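Local coordinates for periplasmic binding protein component of an ABC type zinc uptake transporter (Synechocystis sp., PDB 2OV3), which probably binds zinc in the periplasm and delivers it to an ABC-type zinc uptake transporter, at residues I102-T107 with H165-Y170; R159-F164 with Y175-I180; F210-F215 with E232-L237; G150-P155 with V248-A253; S8-Q13 with V26-P31. One frame throughout, in Å; residues are numbered along the deposited sequence.

Interaction 1 of 5, residues I102-T107 with H165-Y170. With ZN (zinc ion), chain B.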
# COMPACT_ATOMS: atom_id res chain seq x y z
N ILE A 102 -5.19 -0.34 0.19
CA ILE A 102 -5.76 0.92 -0.30
C ILE A 102 -4.77 2.10 -0.15
O ILE A 102 -4.98 3.16 -0.73
CB ILE A 102 -7.12 1.28 0.43
CG1 ILE A 102 -6.89 1.76 1.86
CG2 ILE A 102 -8.04 0.07 0.46
CD1 ILE A 102 -6.37 0.72 2.79
N TRP A 103 -3.69 1.89 0.60
CA TRP A 103 -2.72 2.95 0.81
C TRP A 103 -1.86 3.26 -0.42
O TRP A 103 -0.99 4.14 -0.39
CB TRP A 103 -1.83 2.61 2.03
CG TRP A 103 -0.79 1.55 1.77
CD1 TRP A 103 0.43 1.74 1.19
CD2 TRP A 103 -0.89 0.15 2.04
NE1 TRP A 103 1.10 0.54 1.07
CE2 TRP A 103 0.31 -0.45 1.58
CE3 TRP A 103 -1.88 -0.66 2.61
CZ2 TRP A 103 0.55 -1.84 1.68
CZ3 TRP A 103 -1.64 -2.03 2.72
CH2 TRP A 103 -0.44 -2.61 2.25
N LEU A 104 -2.10 2.56 -1.52
CA LEU A 104 -1.34 2.81 -2.74
C LEU A 104 -2.22 3.55 -3.77
O LEU A 104 -1.83 3.73 -4.93
CB LEU A 104 -0.79 1.48 -3.28
CG LEU A 104 0.18 0.81 -2.25
CD1 LEU A 104 0.44 -0.64 -2.60
CD2 LEU A 104 1.50 1.60 -2.20
N SER A 105 -3.40 3.97 -3.34
CA SER A 105 -4.31 4.75 -4.20
C SER A 105 -4.28 6.19 -3.70
O SER A 105 -4.73 6.47 -2.58
CB SER A 105 -5.75 4.22 -4.12
OG SER A 105 -6.67 5.17 -4.63
N PRO A 106 -3.75 7.12 -4.51
CA PRO A 106 -3.69 8.52 -4.10
C PRO A 106 -5.09 9.03 -3.73
O PRO A 106 -5.29 9.59 -2.64
CB PRO A 106 -3.13 9.21 -5.34
CG PRO A 106 -2.20 8.18 -5.89
CD PRO A 106 -3.03 6.91 -5.78
N THR A 107 -6.04 8.83 -4.63
CA THR A 107 -7.41 9.23 -4.40
C THR A 107 -7.94 8.71 -3.07
O THR A 107 -8.45 9.47 -2.26
CB THR A 107 -8.35 8.70 -5.50
OG1 THR A 107 -8.01 9.30 -6.75
CG2 THR A 107 -9.81 9.00 -5.17
N HIS A 165 3.50 -10.09 -5.90
CA HIS A 165 2.49 -9.88 -4.86
C HIS A 165 1.40 -8.92 -5.36
O HIS A 165 1.71 -7.84 -5.87
CB HIS A 165 3.14 -9.28 -3.61
CG HIS A 165 2.27 -9.33 -2.40
ND1 HIS A 165 2.12 -10.47 -1.64
CD2 HIS A 165 1.48 -8.39 -1.82
CE1 HIS A 165 1.27 -10.24 -0.66
NE2 HIS A 165 0.87 -8.98 -0.74
N PRO A 166 0.12 -9.28 -5.19
CA PRO A 166 -0.98 -8.42 -5.66
C PRO A 166 -1.30 -7.28 -4.71
O PRO A 166 -2.33 -7.29 -4.03
CB PRO A 166 -2.14 -9.39 -5.78
CG PRO A 166 -1.92 -10.27 -4.58
CD PRO A 166 -0.40 -10.47 -4.50
N SER A 167 -0.43 -6.28 -4.67
CA SER A 167 -0.66 -5.17 -3.77
C SER A 167 -0.97 -3.90 -4.52
O SER A 167 -0.96 -2.83 -3.93
CB SER A 167 0.57 -4.94 -2.91
OG SER A 167 1.61 -4.39 -3.68
N TRP A 168 -1.25 -3.99 -5.82
CA TRP A 168 -1.54 -2.78 -6.57
C TRP A 168 -2.92 -2.76 -7.20
O TRP A 168 -3.14 -2.04 -8.17
CB TRP A 168 -0.49 -2.57 -7.67
CG TRP A 168 0.93 -2.71 -7.20
CD1 TRP A 168 1.68 -3.86 -7.18
CD2 TRP A 168 1.77 -1.68 -6.64
NE1 TRP A 168 2.92 -3.61 -6.64
CE2 TRP A 168 3.00 -2.28 -6.29
CE3 TRP A 168 1.59 -0.32 -6.39
CZ2 TRP A 168 4.05 -1.57 -5.72
CZ3 TRP A 168 2.63 0.40 -5.82
CH2 TRP A 168 3.84 -0.23 -5.49
N ALA A 169 -3.85 -3.54 -6.66
CA ALA A 169 -5.18 -3.58 -7.25
C ALA A 169 -5.89 -2.22 -7.25
O ALA A 169 -6.55 -1.86 -8.23
CB ALA A 169 -6.03 -4.61 -6.51
N TYR A 170 -5.76 -1.49 -6.15
CA TYR A 170 -6.40 -0.18 -6.01
C TYR A 170 -5.68 0.87 -6.85
O TYR A 170 -6.30 1.80 -7.37
CB TYR A 170 -6.40 0.26 -4.55
CG TYR A 170 -7.33 -0.53 -3.67
CD1 TYR A 170 -8.70 -0.28 -3.69
CD2 TYR A 170 -6.84 -1.50 -2.80
CE1 TYR A 170 -9.56 -0.98 -2.87
CE2 TYR A 170 -7.70 -2.20 -1.97
CZ TYR A 170 -9.05 -1.94 -2.00
OH TYR A 170 -9.92 -2.62 -1.17
ZN ZN B . 0.37 -7.08 0.66
O HOH W 1 2.19 -5.77 0.88

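Interaction 2 of 5, residues R159-F164 with Y175-I180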
# COMPACT_ATOMS: atom_id res chain seq x y z
N ARG A 159 -2.02 -2.23 -20.94
CA ARG A 159 -2.67 -1.95 -19.67
C ARG A 159 -2.39 -3.04 -18.62
O ARG A 159 -2.72 -2.87 -17.45
CB ARG A 159 -4.20 -1.85 -19.85
CG ARG A 159 -4.71 -1.04 -21.05
CD ARG A 159 -4.16 0.38 -21.10
NE ARG A 159 -4.37 1.12 -19.87
CZ ARG A 159 -3.72 2.25 -19.57
NH1 ARG A 159 -2.83 2.74 -20.41
NH2 ARG A 159 -3.96 2.88 -18.42
N LYS A 160 -1.81 -4.16 -19.03
CA LYS A 160 -1.55 -5.23 -18.07
C LYS A 160 -0.10 -5.30 -17.60
O LYS A 160 0.84 -5.08 -18.36
CB LYS A 160 -1.96 -6.58 -18.68
CG LYS A 160 -3.42 -6.63 -19.15
CD LYS A 160 -3.82 -7.99 -19.75
CE LYS A 160 -3.02 -8.37 -21.01
NZ LYS A 160 -3.10 -7.35 -22.10
N PHE A 161 0.09 -5.59 -16.32
CA PHE A 161 1.44 -5.74 -15.80
C PHE A 161 1.50 -6.90 -14.83
O PHE A 161 0.58 -7.12 -14.04
CB PHE A 161 1.95 -4.43 -15.17
CG PHE A 161 1.11 -3.91 -14.05
CD1 PHE A 161 1.67 -3.63 -12.81
CD2 PHE A 161 -0.25 -3.66 -14.23
CE1 PHE A 161 0.91 -3.12 -11.77
CE2 PHE A 161 -1.02 -3.14 -13.20
CZ PHE A 161 -0.44 -2.87 -11.97
N ILE A 162 2.56 -7.68 -14.93
CA ILE A 162 2.74 -8.85 -14.08
C ILE A 162 3.43 -8.51 -12.78
O ILE A 162 4.54 -7.98 -12.78
CB ILE A 162 3.60 -9.90 -14.79
CG1 ILE A 162 2.93 -10.33 -16.09
CG2 ILE A 162 3.81 -11.09 -13.86
CD1 ILE A 162 3.85 -11.15 -17.01
N VAL A 163 2.79 -8.80 -11.66
CA VAL A 163 3.42 -8.54 -10.37
C VAL A 163 3.57 -9.85 -9.61
O VAL A 163 2.93 -10.85 -9.95
CB VAL A 163 2.57 -7.56 -9.51
CG1 VAL A 163 2.62 -6.16 -10.10
CG2 VAL A 163 1.13 -8.04 -9.39
N PHE A 164 4.45 -9.89 -8.61
CA PHE A 164 4.58 -11.10 -7.82
C PHE A 164 3.43 -11.05 -6.81
O PHE A 164 2.52 -11.86 -6.88
CB PHE A 164 5.92 -11.16 -7.06
CG PHE A 164 6.02 -12.33 -6.11
CD1 PHE A 164 5.95 -13.63 -6.59
CD2 PHE A 164 6.13 -12.13 -4.74
CE1 PHE A 164 5.98 -14.72 -5.71
CE2 PHE A 164 6.16 -13.21 -3.85
CZ PHE A 164 6.08 -14.51 -4.34
N TYR A 175 -6.05 4.04 -12.31
CA TYR A 175 -5.45 4.35 -13.60
C TYR A 175 -5.74 3.34 -14.71
O TYR A 175 -4.98 3.23 -15.67
CB TYR A 175 -3.94 4.54 -13.41
CG TYR A 175 -3.65 5.52 -12.30
CD1 TYR A 175 -4.09 6.84 -12.38
CD2 TYR A 175 -3.05 5.10 -11.11
CE1 TYR A 175 -3.97 7.71 -11.30
CE2 TYR A 175 -2.91 5.96 -10.02
CZ TYR A 175 -3.38 7.26 -10.12
OH TYR A 175 -3.30 8.12 -9.04
N ASN A 176 -6.83 2.60 -14.58
CA ASN A 176 -7.23 1.63 -15.60
C ASN A 176 -6.15 0.66 -16.03
O ASN A 176 -5.86 0.50 -17.21
CB ASN A 176 -7.77 2.39 -16.82
CG ASN A 176 -8.79 3.44 -16.43
OD1 ASN A 176 -8.50 4.64 -16.46
ND2 ASN A 176 -9.99 3.00 -16.03
N LEU A 177 -5.55 0.01 -15.04
CA LEU A 177 -4.51 -0.98 -15.29
C LEU A 177 -5.00 -2.27 -14.69
O LEU A 177 -5.95 -2.29 -13.90
CB LEU A 177 -3.21 -0.60 -14.61
CG LEU A 177 -2.51 0.66 -15.10
CD1 LEU A 177 -1.32 0.93 -14.21
CD2 LEU A 177 -2.08 0.49 -16.55
N VAL A 178 -4.34 -3.36 -15.06
CA VAL A 178 -4.69 -4.67 -14.57
C VAL A 178 -3.41 -5.37 -14.10
O VAL A 178 -2.49 -5.58 -14.89
CB VAL A 178 -5.34 -5.53 -15.67
CG1 VAL A 178 -5.82 -6.84 -15.11
CG2 VAL A 178 -6.49 -4.76 -16.31
N GLN A 179 -3.35 -5.71 -12.81
CA GLN A 179 -2.18 -6.41 -12.28
C GLN A 179 -2.42 -7.91 -12.41
O GLN A 179 -3.50 -8.39 -12.10
CB GLN A 179 -1.90 -6.04 -10.81
CG GLN A 179 -2.80 -6.71 -9.77
CD GLN A 179 -2.39 -6.45 -8.32
OE1 GLN A 179 -3.16 -6.71 -7.39
NE2 GLN A 179 -1.17 -5.95 -8.12
N ILE A 180 -1.42 -8.63 -12.91
CA ILE A 180 -1.51 -10.09 -13.05
C ILE A 180 -0.58 -10.69 -11.99
O ILE A 180 0.63 -10.80 -12.21
CB ILE A 180 -0.97 -10.60 -14.40
CG1 ILE A 180 -1.54 -9.78 -15.57
CG2 ILE A 180 -1.26 -12.09 -14.52
CD1 ILE A 180 -3.04 -9.66 -15.60

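Interaction 3 of 5, residues F210-F215 with E232-L237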
# COMPACT_ATOMS: atom_id res chain seq x y z
N PHE A 210 7.19 -7.49 -12.46
CA PHE A 210 7.44 -6.60 -11.33
C PHE A 210 7.31 -7.31 -9.99
O PHE A 210 6.21 -7.58 -9.52
CB PHE A 210 6.48 -5.41 -11.38
CG PHE A 210 6.67 -4.53 -12.60
CD1 PHE A 210 5.84 -4.67 -13.72
CD2 PHE A 210 7.70 -3.60 -12.65
CE1 PHE A 210 6.03 -3.90 -14.85
CE2 PHE A 210 7.90 -2.82 -13.79
CZ PHE A 210 7.06 -2.98 -14.89
N GLY A 211 8.45 -7.61 -9.36
CA GLY A 211 8.42 -8.28 -8.08
C GLY A 211 8.32 -7.27 -6.96
O GLY A 211 8.54 -6.08 -7.19
N GLU A 212 8.00 -7.72 -5.76
CA GLU A 212 7.90 -6.80 -4.63
C GLU A 212 9.18 -6.90 -3.79
O GLU A 212 9.77 -7.98 -3.66
CB GLU A 212 6.66 -7.13 -3.78
CG GLU A 212 5.37 -6.51 -4.31
CD GLU A 212 5.20 -6.74 -5.81
OE1 GLU A 212 5.14 -7.91 -6.25
OE2 GLU A 212 5.12 -5.74 -6.57
N THR A 213 9.59 -5.77 -3.22
CA THR A 213 10.80 -5.67 -2.42
C THR A 213 10.80 -6.58 -1.19
O THR A 213 11.84 -7.11 -0.79
CB THR A 213 11.01 -4.22 -1.95
OG1 THR A 213 10.97 -3.34 -3.07
CG2 THR A 213 12.34 -4.06 -1.27
N GLN A 214 9.63 -6.76 -0.60
CA GLN A 214 9.48 -7.57 0.60
C GLN A 214 9.52 -9.08 0.38
O GLN A 214 9.49 -9.84 1.35
CB GLN A 214 8.17 -7.21 1.32
CG GLN A 214 8.14 -5.79 1.87
CD GLN A 214 7.95 -4.72 0.79
OE1 GLN A 214 8.33 -3.56 1.00
NE2 GLN A 214 7.35 -5.09 -0.34
N PHE A 215 9.56 -9.52 -0.87
CA PHE A 215 9.59 -10.95 -1.14
C PHE A 215 10.71 -11.38 -2.06
O PHE A 215 11.23 -10.59 -2.84
CB PHE A 215 8.26 -11.44 -1.76
CG PHE A 215 7.04 -11.08 -0.98
CD1 PHE A 215 6.38 -9.87 -1.20
CD2 PHE A 215 6.53 -11.95 -0.02
CE1 PHE A 215 5.23 -9.53 -0.49
CE2 PHE A 215 5.38 -11.63 0.71
CZ PHE A 215 4.73 -10.42 0.48
N GLU A 232 12.02 -6.21 -12.54
CA GLU A 232 12.15 -4.96 -11.81
C GLU A 232 11.41 -5.07 -10.49
O GLU A 232 10.47 -5.86 -10.36
CB GLU A 232 11.59 -3.80 -12.62
CG GLU A 232 12.54 -3.26 -13.67
CD GLU A 232 11.90 -2.17 -14.50
OE1 GLU A 232 12.62 -1.52 -15.28
OE2 GLU A 232 10.68 -1.97 -14.37
N LEU A 233 11.82 -4.27 -9.51
CA LEU A 233 11.18 -4.31 -8.21
C LEU A 233 10.39 -3.05 -7.89
O LEU A 233 10.82 -1.95 -8.20
CB LEU A 233 12.22 -4.52 -7.12
CG LEU A 233 12.87 -5.88 -7.11
CD1 LEU A 233 14.13 -5.85 -6.28
CD2 LEU A 233 11.89 -6.91 -6.57
N LEU A 234 9.23 -3.25 -7.28
CA LEU A 234 8.37 -2.16 -6.86
C LEU A 234 8.33 -2.29 -5.34
O LEU A 234 8.28 -3.40 -4.81
CB LEU A 234 6.97 -2.32 -7.44
CG LEU A 234 6.91 -2.48 -8.95
CD1 LEU A 234 5.47 -2.45 -9.43
CD2 LEU A 234 7.72 -1.37 -9.59
N ASP A 235 8.38 -1.15 -4.65
CA ASP A 235 8.37 -1.13 -3.19
C ASP A 235 7.11 -0.47 -2.59
O ASP A 235 7.12 0.71 -2.24
CB ASP A 235 9.60 -0.40 -2.67
CG ASP A 235 9.67 -0.41 -1.15
OD1 ASP A 235 9.15 -1.36 -0.56
OD2 ASP A 235 10.23 0.51 -0.55
N PRO A 236 6.04 -1.26 -2.41
CA PRO A 236 4.76 -0.79 -1.86
C PRO A 236 4.80 -0.28 -0.41
O PRO A 236 3.81 0.22 0.10
CB PRO A 236 3.87 -2.01 -2.02
CG PRO A 236 4.81 -3.12 -1.74
CD PRO A 236 6.04 -2.73 -2.53
N LEU A 237 5.94 -0.42 0.26
CA LEU A 237 6.06 0.04 1.62
C LEU A 237 7.09 1.18 1.74
O LEU A 237 7.43 1.61 2.84
CB LEU A 237 6.44 -1.12 2.56
CG LEU A 237 5.32 -2.15 2.81
CD1 LEU A 237 5.73 -3.11 3.92
CD2 LEU A 237 4.04 -1.43 3.19

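Interaction 4 of 5, residues G150-P155 with V248-A253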
# COMPACT_ATOMS: atom_id res chain seq x y z
N GLY A 150 -1.62 10.00 -13.80
CA GLY A 150 -2.55 9.81 -14.91
C GLY A 150 -1.96 10.08 -16.28
O GLY A 150 -2.24 9.35 -17.24
N GLN A 151 -1.15 11.12 -16.39
CA GLN A 151 -0.54 11.46 -17.67
C GLN A 151 0.57 10.50 -18.06
O GLN A 151 1.01 10.48 -19.20
CB GLN A 151 0.01 12.88 -17.64
CG GLN A 151 -0.83 13.89 -18.41
CD GLN A 151 -0.31 15.30 -18.24
OE1 GLN A 151 -0.34 15.86 -17.13
NE2 GLN A 151 0.18 15.89 -19.33
N ILE A 152 1.02 9.70 -17.11
CA ILE A 152 2.10 8.76 -17.39
C ILE A 152 1.57 7.42 -17.87
O ILE A 152 2.17 6.77 -18.73
CB ILE A 152 2.96 8.52 -16.15
CG1 ILE A 152 3.40 9.88 -15.58
CG2 ILE A 152 4.16 7.65 -16.50
CD1 ILE A 152 4.01 9.81 -14.20
N LEU A 153 0.44 7.02 -17.32
CA LEU A 153 -0.15 5.75 -17.65
C LEU A 153 -1.26 5.79 -18.70
O LEU A 153 -1.38 4.88 -19.51
CB LEU A 153 -0.65 5.09 -16.37
CG LEU A 153 0.36 4.52 -15.33
CD1 LEU A 153 1.79 4.89 -15.65
CD2 LEU A 153 -0.04 5.02 -13.95
N GLN A 154 -2.08 6.85 -18.69
CA GLN A 154 -3.20 6.98 -19.62
C GLN A 154 -2.95 6.61 -21.08
O GLN A 154 -3.74 5.89 -21.68
CB GLN A 154 -3.75 8.42 -19.58
CG GLN A 154 -4.86 8.72 -20.60
CD GLN A 154 -4.32 9.03 -22.01
OE1 GLN A 154 -3.51 9.95 -22.18
NE2 GLN A 154 -4.76 8.27 -23.00
N PRO A 155 -1.85 7.10 -21.67
CA PRO A 155 -1.54 6.81 -23.06
C PRO A 155 -0.94 5.44 -23.35
O PRO A 155 -0.77 5.08 -24.51
CB PRO A 155 -0.59 7.93 -23.43
CG PRO A 155 0.22 8.06 -22.18
CD PRO A 155 -0.84 8.01 -21.09
N VAL A 248 7.19 4.15 -9.75
CA VAL A 248 6.44 2.95 -10.10
C VAL A 248 5.74 3.17 -11.43
O VAL A 248 5.96 2.43 -12.39
CB VAL A 248 5.43 2.60 -8.98
CG1 VAL A 248 4.47 1.52 -9.44
CG2 VAL A 248 6.19 2.13 -7.73
N ALA A 249 4.91 4.21 -11.48
CA ALA A 249 4.19 4.55 -12.69
C ALA A 249 5.17 4.61 -13.85
O ALA A 249 4.91 4.09 -14.94
CB ALA A 249 3.49 5.89 -12.53
N GLN A 250 6.32 5.24 -13.62
CA GLN A 250 7.33 5.39 -14.67
C GLN A 250 7.87 4.06 -15.17
O GLN A 250 8.14 3.90 -16.37
CB GLN A 250 8.49 6.27 -14.18
CG GLN A 250 9.39 6.72 -15.32
CD GLN A 250 8.59 7.25 -16.50
OE1 GLN A 250 7.77 8.17 -16.36
NE2 GLN A 250 8.81 6.67 -17.68
N LYS A 251 8.05 3.11 -14.26
CA LYS A 251 8.54 1.79 -14.65
C LYS A 251 7.44 1.12 -15.48
O LYS A 251 7.71 0.59 -16.56
CB LYS A 251 8.87 0.94 -13.41
CG LYS A 251 9.98 1.51 -12.56
CD LYS A 251 10.59 0.46 -11.63
CE LYS A 251 11.85 1.00 -10.95
NZ LYS A 251 12.44 0.01 -9.99
N ILE A 252 6.20 1.17 -14.98
CA ILE A 252 5.08 0.60 -15.69
C ILE A 252 5.14 1.17 -17.11
O ILE A 252 5.25 0.43 -18.08
CB ILE A 252 3.70 0.99 -15.08
CG1 ILE A 252 3.53 0.41 -13.67
CG2 ILE A 252 2.57 0.54 -16.00
CD1 ILE A 252 3.72 -1.10 -13.57
N ALA A 253 5.11 2.49 -17.22
CA ALA A 253 5.15 3.17 -18.51
C ALA A 253 6.29 2.74 -19.41
O ALA A 253 6.09 2.57 -20.62
CB ALA A 253 5.18 4.68 -18.31

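Interaction 5 of 5, residues S8-Q13 with V26-P31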
# COMPACT_ATOMS: atom_id res chain seq x y z
N SER A 8 0.91 0.94 11.40
CA SER A 8 1.32 -0.40 10.98
C SER A 8 2.47 -0.42 9.97
O SER A 8 3.33 -1.29 10.05
CB SER A 8 0.14 -1.17 10.38
OG SER A 8 -0.92 -1.30 11.30
N ILE A 9 2.48 0.51 9.03
CA ILE A 9 3.52 0.51 8.00
C ILE A 9 4.11 1.88 7.67
O ILE A 9 3.49 2.92 7.90
CB ILE A 9 2.97 -0.14 6.69
CG1 ILE A 9 1.61 0.47 6.33
CG2 ILE A 9 2.85 -1.63 6.88
CD1 ILE A 9 1.02 -0.04 5.02
N PRO A 10 5.34 1.89 7.11
CA PRO A 10 6.04 3.13 6.74
C PRO A 10 5.21 4.17 5.97
O PRO A 10 5.26 5.36 6.28
CB PRO A 10 7.23 2.60 5.93
CG PRO A 10 7.58 1.35 6.67
CD PRO A 10 6.21 0.72 6.91
N PRO A 11 4.42 3.74 4.98
CA PRO A 11 3.60 4.69 4.21
C PRO A 11 2.64 5.50 5.07
O PRO A 11 2.36 6.66 4.78
CB PRO A 11 2.87 3.79 3.21
CG PRO A 11 3.89 2.71 2.95
CD PRO A 11 4.38 2.40 4.36
N GLN A 12 2.13 4.88 6.13
CA GLN A 12 1.22 5.57 7.02
C GLN A 12 2.00 6.69 7.72
O GLN A 12 1.48 7.79 7.93
CB GLN A 12 0.59 4.61 8.05
CG GLN A 12 -0.39 3.59 7.48
CD GLN A 12 -0.91 2.62 8.52
OE1 GLN A 12 -0.17 1.75 9.01
NE2 GLN A 12 -2.16 2.77 8.90
N GLN A 13 3.25 6.42 8.07
CA GLN A 13 4.06 7.45 8.71
C GLN A 13 4.13 8.67 7.79
O GLN A 13 4.06 9.81 8.25
CB GLN A 13 5.46 6.92 9.00
CG GLN A 13 6.45 7.94 9.49
CD GLN A 13 7.76 7.28 9.84
OE1 GLN A 13 8.32 6.52 9.04
NE2 GLN A 13 8.27 7.56 11.04
N VAL A 26 5.51 9.59 15.35
CA VAL A 26 5.04 8.33 14.78
C VAL A 26 5.96 7.13 14.99
O VAL A 26 7.18 7.25 14.88
CB VAL A 26 4.82 8.47 13.24
CG1 VAL A 26 4.21 7.18 12.68
CG2 VAL A 26 3.92 9.66 12.92
N SER A 27 5.37 5.98 15.30
CA SER A 27 6.13 4.74 15.44
C SER A 27 5.51 3.76 14.43
O SER A 27 4.29 3.72 14.25
CB SER A 27 6.05 4.20 16.86
OG SER A 27 6.83 4.98 17.76
N VAL A 28 6.37 2.99 13.76
CA VAL A 28 5.93 2.01 12.76
C VAL A 28 6.15 0.61 13.32
O VAL A 28 7.21 0.30 13.83
CB VAL A 28 6.74 2.15 11.44
CG1 VAL A 28 6.21 1.18 10.39
CG2 VAL A 28 6.63 3.57 10.92
N LEU A 29 5.11 -0.21 13.22
CA LEU A 29 5.18 -1.57 13.71
C LEU A 29 5.89 -2.48 12.71
O LEU A 29 6.75 -3.27 13.10
CB LEU A 29 3.77 -2.10 13.97
CG LEU A 29 3.72 -3.54 14.48
CD1 LEU A 29 4.28 -3.59 15.90
CD2 LEU A 29 2.29 -4.10 14.46
N VAL A 30 5.56 -2.38 11.43
CA VAL A 30 6.20 -3.24 10.44
C VAL A 30 7.27 -2.53 9.59
O VAL A 30 6.99 -1.55 8.88
CB VAL A 30 5.16 -3.89 9.47
CG1 VAL A 30 5.84 -4.95 8.60
CG2 VAL A 30 4.03 -4.54 10.27
N PRO A 31 8.52 -3.01 9.67
CA PRO A 31 9.63 -2.44 8.91
C PRO A 31 9.33 -2.58 7.41
O PRO A 31 8.64 -3.51 7.00
CB PRO A 31 10.83 -3.29 9.33
CG PRO A 31 10.45 -3.83 10.69
CD PRO A 31 8.98 -4.14 10.50

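Interaction 1 of 5, residues I102-T107 with H165-Y170
The hydroxyl of Tyr170, whose ring carries Ile102 over one face, is held by two hydrogen bonds: it donates to the carbonyl of Asp99 and accepts from the backbone N of Leu89. The contact lies deep in a solute-binding protein of the two-lobed type, beside its metal site. His165 NE2 binds the zinc ion at 2.4 Å, and His37, His101 and a water 2.2 Å from the zinc ion complete the ligands seen. Ile102 CG2 sits 3.5 Å from the centroid of the Tyr170 ring, 23° off the normal and displaced toward the phenolic end, a CH-pi contact. At chi1 -70° the Tyr170 ring swings beside its own backbone N, which lays it alongside Ile102. A phenylalanine here would probably keep this face but leave Asp99 O and Leu89 N without the hydroxyl that joins them. Ser105 CB meets Tyr170 CB at 4.0 Å, while Ser105 OG turns elsewhere, to Asp174 and to the N of Leu108, whose helix it caps. Leu104 spreads its two methyls toward Trp168, whose indole NH bonds Glu212: CD1 rides over the six-membered ring, 4.2 Å from its centroid, and Leu104 CD2 comes within 4.0 Å of Trp168 CZ3.

Interaction 2 of 5, residues R159-F164 with Y175-I180
Bends at chi2 and chi3, both -54°, fold the Arg159 chain back so that its guanidinium reaches the loop at Tyr175-Asn176. NE and NH2 grip one atom side-on: Arg159 NE lies 3.1 Å from Asn176 O and NH2 a little farther, with the oxygen near the guanidinium plane. A weak bond runs from NH2 to Tyr175 O. Leu177 CD2 packs over one guanidinium face, 3.6 Å from Arg159 NH2, while NH1 bonds the carbonyls of Leu153 and Leu156. Beyond this, strands 160-163 and 178-181 run parallel, the two strands of a beta-alpha-beta unit connected through helix 169-174. Phe161 N donates to Val178 O at 2.9 Å, and Ile180 N to Phe161 O at 2.7 Å. With CG between its backbone N and carbonyl carbon (chi1 58°), the Phe161 ring leans back across the neighbouring strand. Gln179 CA stands over its face, 4.0 Å from the centroid, and Leu177 CB is 3.6 Å from Phe161 CE2. On the other face of the sheet, Lys160 CG and Val178 CB lie alongside each other at 4.1 Å.

Interaction 3 of 5, residues F210-F215 with E232-L237
Residues 210-212 and 232-234 form a parallel strand pair at one border of a four-stranded sheet, and the chain beyond each strand stays in touch as it enters a loop. Gly211 sits centrally: its N donates to Glu232 O at 2.9 Å, and its carbonyl accepts from Leu234 N. Leu233 CD2 lies close against its backbone, 3.6 Å from Gly211 C. Together with helix 218-227 the strands make a beta-alpha-beta unit. On the face bearing Phe210, the ring and the Glu232 side chain lie side by side, and Glu232 OE2 meets the ring edge 3.0 Å from Phe210 CE2. Leu234 crosses at the other end, its CD1 3.7 Å from Phe210 CB. An alanine in place of Phe210 would probably open a gap next to Leu234 and take from Glu232 the ring edge it lies beside. Farther along, Leu234 O is shared by two donors of Thr213, the backbone N at 3.1 Å and OG1 at 3.2 Å, which approach from the same face of the carbonyl plane. Glu212, bent at chi2 (48°), accepts from the N of His165, tying this strand end to the zinc site. Phe215 stacks on the ring of His165.

Interaction 4 of 5, residues G150-P155 with V248-A253
Ile152 and Leu153, neighbours late in helix 128-153, splay their side chains over an alanine-lined stripe of helix 241-256, a mainly apolar helix-helix packing in which small residues let the partner come close. The CA atoms of Leu153 and Ala253 are 6.0 Å apart. Ala249 and Ala253, one helical turn from each other, both point their CB toward the first helix. Leu153 starts out along the contact rather than into it, and its fork then closes on Ala249, with CD1 3.7 Å and CD2 3.9 Å from Ala249 CB; the fork is nearly eclipsed (chi2 9°), so the places of these two methyls are less certain. Tyr175 also lies against Leu153. Ile152 points its CB at the partner and uses both branches: CG2 reaches Ala253 CB at 3.6 Å, whereas CD1 extends toward Ala249 CB at 4.3 Å. Its chi1 of -52° places CG2 anti to the backbone N, facing Ala253. Gln250 crosses Ile152 at about a right angle; its CB points away from the contact, yet the bent chain returns OE1 to within 3.6 Å of Ile152 CG2, while its NE2 bonds Asn254. Within the alanine stripe, Ala253 N donates to Ala249 O at 2.8 Å.

Interaction 5 of 5, residues S8-Q13 with V26-P31
Val30 N donates to Ser8 O at 2.8 Å, a bond that joins the loop after strand 3-7 to the chain just past strand 24-28, in the beta-alpha-beta unit these strands form with helix 10-20. Here, where the residues are mostly buried, packing is tight. The Pro10 ring fits between Val28 and the Val30 carbonyl: Pro10 CD lies 3.1 Å from Val30 O and 3.5 Å from Val28 CG1. With chi1 at -177°, Val28 turns CG1 onto the helix start, where it also comes within 3.5 Å of Ile9 C. Ile9 CG2 runs alongside Val30 CB at 4.1 Å. Toward the solvent the contact is looser. Gln13, one turn along the helix and partly exposed, lays its extended chain obliquely over Val26, with Gln13 CB 3.9 Å from Val26 CG1, and passes Val28 CG2 at about a right angle. Val26 and Val28 are partly exposed too, and Ser27 faces away. Inside, Gln12 fixes the bend before the helix: its OE1 accepts from Ile9 N at 2.9 Å, the N-H lying in the amide carbonyl plane.

In the fold
Interactions 2, 3 and 4 build one lobe and interaction 5 belongs to the other; the centres of interactions 4 and 5 are 27 Å apart. Interactions 2 and 3 share a sheet, strands 160-163 and 208-212 being neighbours in it, with Ile162 O 2.7 Å from Phe210 N. Helix 241-256 of interaction 4 lies against this sheet, Ile252 CD1 being 3.3 Å from Phe161 CD1. Interaction 1 touches all the others and holds the zinc ligand His165; its Trp168 CZ2 is 3.5 Å from Leu234 CB of interaction 3. Trp103 bridges the lobes: its NE1 is 2.9 Å from Pro236 O, and its CE2 is 3.5 Å from Ile9 CD1 of interaction 5.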